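Long-range contacts in sensor protein kinase HptS (Staphylococcus aureus, PDB 6LKI), which is a sensor histidine kinase that probably takes part in two-component signalling of hexose phosphate, phosphorylating itself on a histidine: residues Pro57-Tyr62 with Met104-Arg109; Asn82-Ser87 with Leu158-His163. One frame throughout, in Å; residues are numbered along the deposited sequence.

Contact 1. Residues Pro57-Tyr62 with Met104-Arg109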
ATOM      1  N   PRO B  57      21.404 -20.594  -3.004  1.00 41.22           N
ATOM      2  CA  PRO B  57      22.482 -20.010  -3.819  1.00 46.31           C
ATOM      3  C   PRO B  57      22.221 -18.569  -4.215  1.00 46.52           C
ATOM      4  O   PRO B  57      23.132 -17.735  -4.144  1.00 48.76           O
ATOM      5  CB  PRO B  57      22.531 -20.936  -5.044  1.00 47.96           C
ATOM      6  CG  PRO B  57      21.901 -22.213  -4.589  1.00 45.74           C
ATOM      7  CD  PRO B  57      20.843 -21.811  -3.610  1.00 43.12           C
ATOM      8  N   ALA B  58      20.992 -18.249  -4.613  1.00 39.39           N
ATOM      9  CA  ALA B  58      20.679 -16.930  -5.141  1.00 37.78           C
ATOM     10  C   ALA B  58      20.794 -15.856  -4.063  1.00 37.69           C
ATOM     11  O   ALA B  58      20.766 -16.131  -2.859  1.00 35.74           O
ATOM     12  CB  ALA B  58      19.271 -16.914  -5.735  1.00 38.26           C
ATOM     13  N   THR B  59      20.936 -14.612  -4.518  1.00 36.71           N
ATOM     14  CA  THR B  59      20.886 -13.452  -3.635  1.00 35.00           C
ATOM     15  C   THR B  59      19.424 -13.090  -3.411  1.00 33.59           C
ATOM     16  O   THR B  59      18.742 -12.628  -4.332  1.00 31.67           O
ATOM     17  CB  THR B  59      21.656 -12.277  -4.233  1.00 37.19           C
ATOM     18  OG1 THR B  59      23.031 -12.644  -4.411  1.00 37.88           O
ATOM     19  CG2 THR B  59      21.577 -11.065  -3.315  1.00 33.68           C
ATOM     20  N   LEU B  60      18.937 -13.307  -2.195  1.00 29.64           N
ATOM     21  CA  LEU B  60      17.533 -13.114  -1.871  1.00 29.19           C
ATOM     22  C   LEU B  60      17.381 -12.034  -0.813  1.00 29.04           C
ATOM     23  O   LEU B  60      18.221 -11.904   0.083  1.00 27.54           O
ATOM     24  CB  LEU B  60      16.896 -14.420  -1.379  1.00 32.89           C
ATOM     25  CG  LEU B  60      17.003 -15.613  -2.331  1.00 31.70           C
ATOM     26  CD1 LEU B  60      16.440 -16.866  -1.684  1.00 32.36           C
ATOM     27  CD2 LEU B  60      16.290 -15.310  -3.639  1.00 34.33           C
ATOM     28  N   TYR B  61      16.308 -11.257  -0.930  1.00 29.76           N
ATOM     29  CA  TYR B  61      15.938 -10.254   0.059  1.00 28.46           C
ATOM     30  C   TYR B  61      14.523 -10.540   0.531  1.00 28.69           C
ATOM     31  O   TYR B  61      13.628 -10.779  -0.289  1.00 29.55           O
ATOM     32  CB  TYR B  61      16.038  -8.839  -0.519  1.00 27.21           C
ATOM     33  CG  TYR B  61      17.457  -8.436  -0.831  1.00 25.90           C
ATOM     34  CD1 TYR B  61      18.323  -8.049   0.181  1.00 28.23           C
ATOM     35  CD2 TYR B  61      17.940  -8.470  -2.133  1.00 27.71           C
ATOM     36  CE1 TYR B  61      19.629  -7.695  -0.096  1.00 30.07           C
ATOM     37  CE2 TYR B  61      19.244  -8.116  -2.420  1.00 29.21           C
ATOM     38  CZ  TYR B  61      20.083  -7.728  -1.397  1.00 31.74           C
ATOM     39  OH  TYR B  61      21.382  -7.375  -1.673  1.00 32.66           O
ATOM     40  N   TYR B  62      14.323 -10.530   1.843  1.00 25.37           N
ATOM     41  CA  TYR B  62      12.998 -10.721   2.408  1.00 25.55           C
ATOM     42  C   TYR B  62      12.431  -9.392   2.890  1.00 29.43           C
ATOM     43  O   TYR B  62      13.164  -8.501   3.329  1.00 29.50           O
ATOM     44  CB  TYR B  62      13.018 -11.732   3.560  1.00 26.10           C
ATOM     45  CG  TYR B  62      13.955 -11.395   4.704  1.00 29.51           C
ATOM     46  CD1 TYR B  62      13.583 -10.493   5.697  1.00 28.41           C
ATOM     47  CD2 TYR B  62      15.200 -11.998   4.805  1.00 26.79           C
ATOM     48  CE1 TYR B  62      14.437 -10.189   6.746  1.00 25.78           C
ATOM     49  CE2 TYR B  62      16.057 -11.705   5.850  1.00 27.96           C
ATOM     50  CZ  TYR B  62      15.672 -10.801   6.817  1.00 27.25           C
ATOM     51  OH  TYR B  62      16.526 -10.506   7.855  1.00 29.77           O
ATOM     52  N   MET B 104      14.314 -12.057  -5.565  1.00 30.60           N
ATOM     53  CA  MET B 104      15.584 -12.517  -6.112  1.00 33.94           C
ATOM     54  C   MET B 104      16.225 -11.368  -6.878  1.00 35.54           C
ATOM     55  O   MET B 104      15.637 -10.854  -7.835  1.00 35.18           O
ATOM     56  CB  MET B 104      15.385 -13.733  -7.020  1.00 36.56           C
ATOM     57  CG  MET B 104      16.679 -14.374  -7.501  1.00 40.19           C
ATOM     58  SD  MET B 104      17.342 -13.599  -8.991  1.00 43.08           S
ATOM     59  CE  MET B 104      16.151 -14.140 -10.213  1.00 42.86           C
ATOM     60  N   ALA B 105      17.424 -10.968  -6.457  1.00 34.37           N
ATOM     61  CA  ALA B 105      18.145  -9.893  -7.128  1.00 38.80           C
ATOM     62  C   ALA B 105      19.127 -10.420  -8.168  1.00 40.93           C
ATOM     63  O   ALA B 105      19.312  -9.793  -9.217  1.00 40.10           O
ATOM     64  CB  ALA B 105      18.886  -9.033  -6.101  1.00 32.58           C
ATOM     65  N   ASN B 106      19.756 -11.559  -7.893  1.00 38.83           N
ATOM     66  CA  ASN B 106      20.678 -12.207  -8.819  1.00 41.89           C
ATOM     67  C   ASN B 106      20.937 -13.617  -8.307  1.00 41.37           C
ATOM     68  O   ASN B 106      20.553 -13.973  -7.189  1.00 38.59           O
ATOM     69  CB  ASN B 106      21.990 -11.427  -8.962  1.00 42.44           C
ATOM     70  CG  ASN B 106      22.740 -11.295  -7.650  1.00 41.09           C
ATOM     71  OD1 ASN B 106      23.328 -12.259  -7.156  1.00 45.96           O
ATOM     72  ND2 ASN B 106      22.727 -10.096  -7.079  1.00 45.76           N
ATOM     73  N   THR B 107      21.583 -14.421  -9.145  1.00 44.39           N
ATOM     74  CA  THR B 107      22.066 -15.736  -8.757  1.00 44.58           C
ATOM     75  C   THR B 107      23.528 -15.864  -9.157  1.00 48.14           C
ATOM     76  O   THR B 107      23.966 -15.233 -10.124  1.00 49.13           O
ATOM     77  CB  THR B 107      21.256 -16.871  -9.411  1.00 45.42           C
ATOM     78  OG1 THR B 107      21.664 -17.036 -10.774  1.00 49.55           O
ATOM     79  CG2 THR B 107      19.762 -16.578  -9.365  1.00 45.26           C
ATOM     80  N   PRO B 108      24.309 -16.656  -8.419  1.00 49.91           N
ATOM     81  CA  PRO B 108      25.718 -16.848  -8.803  1.00 53.53           C
ATOM     82  C   PRO B 108      25.883 -17.420 -10.196  1.00 53.87           C
ATOM     83  O   PRO B 108      26.886 -17.133 -10.861  1.00 59.35           O
ATOM     84  CB  PRO B 108      26.246 -17.810  -7.730  1.00 55.09           C
ATOM     85  CG  PRO B 108      25.335 -17.620  -6.568  1.00 52.97           C
ATOM     86  CD  PRO B 108      23.985 -17.332  -7.151  1.00 49.57           C
ATOM     87  N   ARG B 109      24.923 -18.220 -10.665  1.00 53.13           N
ATOM     88  CA  ARG B 109      25.010 -18.763 -12.015  1.00 56.35           C
ATOM     89  C   ARG B 109      24.746 -17.689 -13.062  1.00 56.27           C
ATOM     90  O   ARG B 109      25.538 -17.509 -13.994  1.00 60.52           O
ATOM     91  CB  ARG B 109      24.028 -19.923 -12.177  1.00 56.89           C
ATOM     92  CG  ARG B 109      24.609 -21.129 -12.892  1.00 68.92           C
ATOM     93  CD  ARG B 109      23.552 -22.199 -13.085  1.00 69.23           C
ATOM     94  NE  ARG B 109      23.164 -22.808 -11.818  1.00 65.70           N
ATOM     95  CZ  ARG B 109      23.753 -23.880 -11.299  1.00 69.21           C
ATOM     96  NH1 ARG B 109      24.754 -24.463 -11.945  1.00 69.49           N
ATOM     97  NH2 ARG B 109      23.341 -24.373 -10.140  1.00 71.28           N
TER
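T59 and N106 meet twice, once through their backbones and once through their side chains. T59 N donates to N106 O over 2.8 Å, and T59 OG1 donates to N106 OD1, also at 2.8 Å. The hydroxyl comes to this amide oxygen from above the carbonyl plane, 38° out of it. Both groups reach one another because of their first torsions: OG1 of T59 stands beside its own backbone N (chi1 -61°), and CG of N106 is tucked between backbone N and carbonyl carbon (chi1 61°). One residue back on the second strand, A105 N donates to T59 O at 3.0 Å with a nearly straight bond, so T59 is held by both its N and its O. L60 and M104, next along the strands, form a non-hydrogen-bonded antiparallel pair, L60 CD2 3.8 Å from M104 CB; from the other side of T59, A58 CB reaches M104 CG at 4.0 Å. Y61 turns its ring edge to A105, CE2 to CB at 3.8 Å. Past the strand end P108 comes up beside P57, its CD 3.2 Å from P57 O. T107 is the N-cap of helix 108-116, its OG1 taking the backbone N of L110. Farther out, L60 rests on I53 of helix 39-55, P57 touches S12 and T16 of helix 2-31, and the hydroxyl of Y132, from the second sheet, bonds A105 O. In this pairing of the sheet's two central strands, T59, bonded through N, O and OG1, fastens the start of its strand to the end of 97-106, polar on the T59/N106 face and apolar on the L60/M104 face.

Contact 2. Residues Asn82-Ser87 with Leu158-His163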
ATOM      1  N   ASN B  82      13.120  -3.680  -9.277  1.00 43.21           N
ATOM      2  CA  ASN B  82      14.121  -4.221 -10.185  1.00 43.83           C
ATOM      3  C   ASN B  82      14.523  -5.646  -9.830  1.00 43.24           C
ATOM      4  O   ASN B  82      15.498  -6.161 -10.387  1.00 44.05           O
ATOM      5  CB  ASN B  82      15.358  -3.321 -10.205  1.00 48.24           C
ATOM      6  CG  ASN B  82      15.051  -1.921 -10.694  1.00 50.25           C
ATOM      7  OD1 ASN B  82      14.047  -1.695 -11.372  1.00 54.63           O
ATOM      8  ND2 ASN B  82      15.913  -0.971 -10.353  1.00 55.22           N
ATOM      9  N   MET B  83      13.802  -6.287  -8.915  1.00 39.06           N
ATOM     10  CA  MET B  83      14.047  -7.666  -8.528  1.00 37.50           C
ATOM     11  C   MET B  83      12.885  -8.546  -8.971  1.00 36.90           C
ATOM     12  O   MET B  83      11.834  -8.066  -9.404  1.00 36.81           O
ATOM     13  CB  MET B  83      14.248  -7.785  -7.013  1.00 35.81           C
ATOM     14  CG  MET B  83      15.363  -6.923  -6.454  1.00 32.55           C
ATOM     15  SD  MET B  83      15.450  -7.044  -4.659  1.00 32.56           S
ATOM     16  CE  MET B  83      16.721  -5.836  -4.299  1.00 31.61           C
ATOM     17  N   TYR B  84      13.089  -9.852  -8.850  1.00 35.70           N
ATOM     18  CA  TYR B  84      12.082 -10.843  -9.200  1.00 35.14           C
ATOM     19  C   TYR B  84      11.336 -11.257  -7.939  1.00 33.00           C
ATOM     20  O   TYR B  84      11.935 -11.824  -7.019  1.00 32.96           O
ATOM     21  CB  TYR B  84      12.725 -12.058  -9.867  1.00 34.67           C
ATOM     22  CG  TYR B  84      11.770 -13.200 -10.127  1.00 35.63           C
ATOM     23  CD1 TYR B  84      10.665 -13.034 -10.952  1.00 39.27           C
ATOM     24  CD2 TYR B  84      11.977 -14.449  -9.554  1.00 35.29           C
ATOM     25  CE1 TYR B  84       9.789 -14.076 -11.194  1.00 40.41           C
ATOM     26  CE2 TYR B  84      11.107 -15.498  -9.791  1.00 38.88           C
ATOM     27  CZ  TYR B  84      10.017 -15.305 -10.613  1.00 42.55           C
ATOM     28  OH  TYR B  84       9.147 -16.344 -10.853  1.00 45.73           O
ATOM     29  N   LEU B  85      10.037 -10.966  -7.893  1.00 35.67           N
ATOM     30  CA  LEU B  85       9.202 -11.419  -6.786  1.00 32.29           C
ATOM     31  C   LEU B  85       9.063 -12.933  -6.868  1.00 36.29           C
ATOM     32  O   LEU B  85       8.418 -13.458  -7.781  1.00 34.26           O
ATOM     33  CB  LEU B  85       7.839 -10.736  -6.824  1.00 33.53           C
ATOM     34  CG  LEU B  85       6.868 -11.157  -5.720  1.00 34.32           C
ATOM     35  CD1 LEU B  85       7.504 -10.972  -4.350  1.00 34.16           C
ATOM     36  CD2 LEU B  85       5.565 -10.378  -5.818  1.00 38.75           C
ATOM     37  N   PHE B  86       9.514 -13.478  -5.783  1.00 32.06           N
ATOM     38  CA  PHE B  86       9.736 -14.905  -5.978  1.00 36.19           C
ATOM     39  C   PHE B  86       8.891 -15.776  -5.056  1.00 37.64           C
ATOM     40  O   PHE B  86       8.356 -16.796  -5.501  1.00 38.45           O
ATOM     41  CB  PHE B  86      11.222 -15.232  -5.783  1.00 37.02           C
ATOM     42  CG  PHE B  86      11.544 -16.700  -5.893  1.00 38.42           C
ATOM     43  CD1 PHE B  86      11.674 -17.307  -7.130  1.00 45.48           C
ATOM     44  CD2 PHE B  86      11.733 -17.468  -4.756  1.00 45.61           C
ATOM     45  CE1 PHE B  86      11.971 -18.650  -7.236  1.00 43.56           C
ATOM     46  CE2 PHE B  86      12.035 -18.817  -4.857  1.00 50.22           C
ATOM     47  CZ  PHE B  86      12.153 -19.407  -6.100  1.00 45.27           C
ATOM     48  N   SER B  87       8.350 -15.305  -3.971  1.00 32.60           N
ATOM     49  CA  SER B  87       7.342 -15.964  -3.155  1.00 34.38           C
ATOM     50  C   SER B  87       6.626 -14.937  -2.289  1.00 35.60           C
ATOM     51  O   SER B  87       7.197 -13.912  -1.909  1.00 31.38           O
ATOM     52  CB  SER B  87       7.955 -17.059  -2.275  1.00 37.11           C
ATOM     53  OG  SER B  87       8.813 -16.506  -1.294  1.00 32.90           O
ATOM     54  N   LEU B 158       9.355 -22.121 -15.619  1.00 61.50           N
ATOM     55  CA  LEU B 158       9.674 -22.199 -14.202  1.00 60.16           C
ATOM     56  C   LEU B 158       8.606 -22.997 -13.461  1.00 55.83           C
ATOM     57  O   LEU B 158       7.425 -22.987 -13.818  1.00 59.17           O
ATOM     58  CB  LEU B 158       9.813 -20.799 -13.605  1.00 56.95           C
ATOM     59  CG  LEU B 158      11.049 -20.023 -14.075  1.00 57.38           C
ATOM     60  CD1 LEU B 158      11.211 -18.720 -13.303  1.00 54.36           C
ATOM     61  CD2 LEU B 158      12.306 -20.877 -13.961  1.00 52.93           C
ATOM     62  N   ASN B 159       9.039 -23.692 -12.408  1.00 56.62           N
ATOM     63  CA  ASN B 159       8.200 -24.722 -11.803  1.00 57.90           C
ATOM     64  C   ASN B 159       7.096 -24.140 -10.929  1.00 58.77           C
ATOM     65  O   ASN B 159       6.007 -24.721 -10.847  1.00 55.66           O
ATOM     66  CB  ASN B 159       9.070 -25.676 -10.985  1.00 58.26           C
ATOM     67  CG  ASN B 159       8.274 -26.808 -10.369  1.00 63.72           C
ATOM     68  OD1 ASN B 159       7.877 -26.743  -9.205  1.00 63.89           O
ATOM     69  ND2 ASN B 159       8.041 -27.858 -11.148  1.00 61.36           N
ATOM     70  N   HIS B 160       7.346 -23.007 -10.276  1.00 53.69           N
ATOM     71  CA  HIS B 160       6.457 -22.524  -9.228  1.00 52.52           C
ATOM     72  C   HIS B 160       5.342 -21.620  -9.737  1.00 52.74           C
ATOM     73  O   HIS B 160       4.360 -21.411  -9.015  1.00 51.59           O
ATOM     74  CB  HIS B 160       7.264 -21.769  -8.170  1.00 50.40           C
ATOM     75  CG  HIS B 160       7.820 -20.470  -8.658  1.00 48.57           C
ATOM     76  ND1 HIS B 160       8.893 -20.398  -9.520  1.00 51.19           N
ATOM     77  CD2 HIS B 160       7.449 -19.192  -8.410  1.00 48.54           C
ATOM     78  CE1 HIS B 160       9.160 -19.131  -9.783  1.00 46.47           C
ATOM     79  NE2 HIS B 160       8.300 -18.379  -9.120  1.00 46.64           N
ATOM     80  N   ALA B 161       5.466 -21.071 -10.941  1.00 55.43           N
ATOM     81  CA  ALA B 161       4.440 -20.190 -11.479  1.00 53.27           C
ATOM     82  C   ALA B 161       4.513 -20.225 -12.998  1.00 56.99           C
ATOM     83  O   ALA B 161       5.415 -20.827 -13.584  1.00 59.11           O
ATOM     84  CB  ALA B 161       4.595 -18.761 -10.948  1.00 54.68           C
ATOM     85  N   ASP B 162       3.543 -19.564 -13.631  1.00 59.58           N
ATOM     86  CA  ASP B 162       3.461 -19.507 -15.090  1.00 61.52           C
ATOM     87  C   ASP B 162       4.488 -18.517 -15.648  1.00 61.58           C
ATOM     88  O   ASP B 162       4.163 -17.546 -16.331  1.00 62.86           O
ATOM     89  CB  ASP B 162       2.047 -19.146 -15.525  1.00 63.26           C
ATOM     90  CG  ASP B 162       1.024 -20.185 -15.105  1.00 67.45           C
ATOM     91  OD1 ASP B 162       1.196 -21.367 -15.468  1.00 66.82           O
ATOM     92  OD2 ASP B 162       0.047 -19.820 -14.416  1.00 66.00           O
ATOM     93  N   HIS B 163       5.756 -18.787 -15.343  1.00 60.13           N
ATOM     94  CA  HIS B 163       6.863 -17.938 -15.754  1.00 58.00           C
ATOM     95  C   HIS B 163       7.843 -18.734 -16.605  1.00 58.79           C
ATOM     96  O   HIS B 163       7.939 -19.960 -16.488  1.00 61.52           O
ATOM     97  CB  HIS B 163       7.592 -17.346 -14.540  1.00 56.17           C
ATOM     98  CG  HIS B 163       6.726 -16.483 -13.677  1.00 56.35           C
ATOM     99  ND1 HIS B 163       7.064 -16.146 -12.383  1.00 52.37           N
ATOM    100  CD2 HIS B 163       5.533 -15.890 -13.920  1.00 55.44           C
ATOM    101  CE1 HIS B 163       6.118 -15.382 -11.868  1.00 52.69           C
ATOM    102  NE2 HIS B 163       5.177 -15.213 -12.780  1.00 55.42           N
TER
HETATM  103  O   HOH W   1       7.379 -15.952  -8.379  1.00 43.62           O
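A single phenol oxygen, Y84 OH, sits close to two histidines: 2.6 Å from H163 ND1, in a hydrogen bond that either partner could donate, and 2.8 Å from H160 NE2. Together with F86 these residues make an aromatic cluster that spans from strand 84-92 of one antiparallel sheet to the loop before strand 163-169 of the other, in an arrangement of two such sheets beside a long N-terminal helix that is consistent with a double Cache sensor domain. The Y84 ring meets both imidazoles rim to rim, steeply inclined, its plane at 72° to that of H163; the hydroxyl lies near the plane of each, at the ring edge. CG of Y84 is placed opposite the backbone N (chi1 174°), which carries the ring out from the strand toward the loop. F86 joins in another way, its edge toward the face of H160 with planes 53° apart and CE1 3.8 Å from H160 CE1. F86 and S87 both face I102 of the neighbouring strand 97-106, a classic beta bulge. Beside these rings, water 1 donates to L85 O at 2.8 Å and to F86 O at 3.2 Å, and it lies 2.7 Å from H160 NE2, so one ordered water ties the imidazole to the backbone of the strand. Helix 2-31 touches F86 through E17 and I20, and E17 also reaches H160. The loop is closed by L158 N donating to H163 O, and the H163 ring is backed by A161, whose CB hangs 3.8 Å above its plane, over the ring centre.

Overall arrangement
Both contacts reach the same four-stranded sheet, where strand 97-106 neighbours strand 84-92: M104 N and Y84 O, 2.8 Å apart, probably hydrogen-bond, and Y61 and A105 both pack on M83. Contact 1 joins two strands of that sheet and runs on into the start of helix 108-116, and it is only partly buried; its residues pair by backbone bonds, apolar side chains and one polar side-chain bond. Contact 2 is buried and leaves the sheet, crossing to the loop that leads into the other sheet, with aromatic rings, a tyrosine hydroxyl bonded to H163 and a bridging water instead of strand pairing. Their centres lie about 12 Å apart, and Y132 of the second sheet touches M104 and N106 in one and Y84 in the other.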